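Side-chain contact in MxaA (Stigmatella aurantiaca, PDB 4W4T), which is a PKS-NRPS protein of myxalamid biosynthesis, here its terminal NADPH-binding reductase domain, which releases the finished chain by reduction to a primary alcohol: residues 94-97 with 98-102. Numbering follows the deposited sequence.
Sequences EGMN and RIRKN
Asn-97 OD1 is gripped by both terminal nitrogens of Arg-100, one helical turn on: NH1 donates at 3.2 Å from OD1, NH2 more weakly at 3.3 Å. OD1 lies close to the guanidinium plane, while NH1 sits tilted from the amide plane, and the two flat groups are turned 62° against each other. With CG swung opposite the backbone N (chi1 -174°) and a bend at chi3 (61°), the Arg-100 chain folds back so that one face of the guanidinium is turned to the Asn-97 carbonyl O. With an alanine in place of Arg-100, OD1 loses both donors and the Asn-97 amide would probably be freer to turn. Arg-100 N donates a hydrogen bond to Met-96 O at 2.8 Å, the i to i+4 bond of the helix, and Lys-101 lays CG 3.2 Å from Asn-97 O. On the buried side, Ile-99 CG1 lies 3.4 Å from Gly-95 O and its side chain packs on Cys-85 and Ile-117 of the sheet. Arg-98, an NADPH-binding residue, turns away from the contact, its NH1 hydrogen-bonded to Arg-88 O. The helix 92-105 is the crossover between parallel strands 82-87 and 117-121, a beta-alpha-beta unit of the Rossmann fold.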
loop_
_atom_site.group_PDB
_atom_site.type_symbol
_atom_site.label_atom_id
_atom_site.label_comp_id
_atom_site.label_asym_id
_atom_site.label_seq_id
_atom_site.Cartn_x
_atom_site.Cartn_y
_atom_site.Cartn_z
ATOM N N GLU A 94 3.998 -30.845 -9.377
ATOM C CA GLU A 94 3.357 -29.675 -8.769
ATOM C C GLU A 94 3.449 -28.466 -9.695
ATOM O O GLU A 94 2.524 -27.652 -9.744
ATOM C CB GLU A 94 3.979 -29.345 -7.424
ATOM C CG GLU A 94 3.717 -30.386 -6.366
ATOM C CD GLU A 94 4.720 -30.309 -5.241
ATOM O OE1 GLU A 94 4.453 -29.608 -4.241
ATOM O OE2 GLU A 94 5.790 -30.935 -5.374
ATOM N N GLY A 95 4.555 -28.354 -10.433
ATOM C CA GLY A 95 4.681 -27.310 -11.440
ATOM C C GLY A 95 3.574 -27.427 -12.476
ATOM O O GLY A 95 2.875 -26.449 -12.800
HETATM N N MSE A 96 3.363 -28.635 -12.987
HETATM C CA MSE A 96 2.298 -28.898 -13.939
HETATM C C MSE A 96 0.962 -28.550 -13.383
HETATM O O MSE A 96 0.146 -27.996 -14.081
HETATM C CB MSE A 96 2.262 -30.352 -14.335
HETATM C CG MSE A 96 1.259 -30.602 -15.446
HETATM SE SE MSE A 96 1.787 -29.902 -17.165
HETATM C CE MSE A 96 1.226 -31.155 -18.553
ATOM N N ASN A 97 0.728 -28.846 -12.129
ATOM C CA ASN A 97 -0.543 -28.472 -11.507
ATOM C C ASN A 97 -0.773 -26.969 -11.525
ATOM O O ASN A 97 -1.880 -26.508 -11.788
ATOM C CB ASN A 97 -0.625 -28.971 -10.064
ATOM C CG ASN A 97 -0.604 -30.479 -9.970
ATOM O OD1 ASN A 97 -0.823 -31.182 -10.958
ATOM N ND2 ASN A 97 -0.350 -30.988 -8.773
ATOM N N ARG A 98 0.274 -26.209 -11.229
ATOM C CA ARG A 98 0.178 -24.756 -11.247
ATOM C C ARG A 98 -0.146 -24.267 -12.656
ATOM O O ARG A 98 -1.053 -23.467 -12.849
ATOM C CB ARG A 98 1.476 -24.114 -10.745
ATOM C CG ARG A 98 1.786 -24.375 -9.279
ATOM C CD ARG A 98 2.854 -23.411 -8.765
ATOM N NE ARG A 98 2.381 -22.024 -8.762
ATOM C CZ ARG A 98 3.143 -20.967 -9.034
ATOM N NH1 ARG A 98 4.428 -21.129 -9.339
ATOM N NH2 ARG A 98 2.619 -19.751 -9.011
ATOM N N ILE A 99 0.590 -24.759 -13.641
ATOM C CA ILE A 99 0.353 -24.359 -15.017
ATOM C C ILE A 99 -1.066 -24.734 -15.446
ATOM O O ILE A 99 -1.802 -23.899 -15.993
ATOM C CB ILE A 99 1.380 -24.991 -15.936
ATOM C CG1 ILE A 99 2.766 -24.448 -15.582
ATOM C CG2 ILE A 99 1.056 -24.699 -17.380
ATOM C CD1 ILE A 99 3.903 -25.286 -16.128
ATOM N N ARG A 100 -1.475 -25.968 -15.159
ATOM C CA ARG A 100 -2.820 -26.405 -15.539
ATOM C C ARG A 100 -3.907 -25.551 -14.885
ATOM O O ARG A 100 -4.847 -25.111 -15.555
ATOM C CB ARG A 100 -3.045 -27.870 -15.178
ATOM C CG ARG A 100 -4.381 -28.404 -15.684
ATOM C CD ARG A 100 -4.677 -29.809 -15.169
ATOM N NE ARG A 100 -4.748 -29.835 -13.714
ATOM C CZ ARG A 100 -3.818 -30.364 -12.925
ATOM N NH1 ARG A 100 -2.740 -30.945 -13.449
ATOM N NH2 ARG A 100 -3.978 -30.322 -11.606
ATOM N N LYS A 101 -3.780 -25.311 -13.584
ATOM C CA LYS A 101 -4.786 -24.542 -12.864
ATOM C C LYS A 101 -4.896 -23.117 -13.403
ATOM O O LYS A 101 -6.006 -22.567 -13.520
ATOM C CB LYS A 101 -4.481 -24.516 -11.363
ATOM C CG LYS A 101 -4.796 -25.831 -10.642
ATOM C CD LYS A 101 -4.585 -25.720 -9.132
ATOM C CE LYS A 101 -4.797 -27.063 -8.437
ATOM N NZ LYS A 101 -6.166 -27.616 -8.681
ATOM N N ASN A 102 -3.752 -22.516 -13.723
ATOM C CA ASN A 102 -3.755 -21.174 -14.298
ATOM C C ASN A 102 -4.563 -21.157 -15.585
ATOM O O ASN A 102 -5.417 -20.294 -15.774
ATOM C CB ASN A 102 -2.329 -20.678 -14.567
ATOM C CG ASN A 102 -2.287 -19.207 -14.976
ATOM O OD1 ASN A 102 -2.908 -18.369 -14.341
ATOM N ND2 ASN A 102 -1.543 -18.897 -16.035
#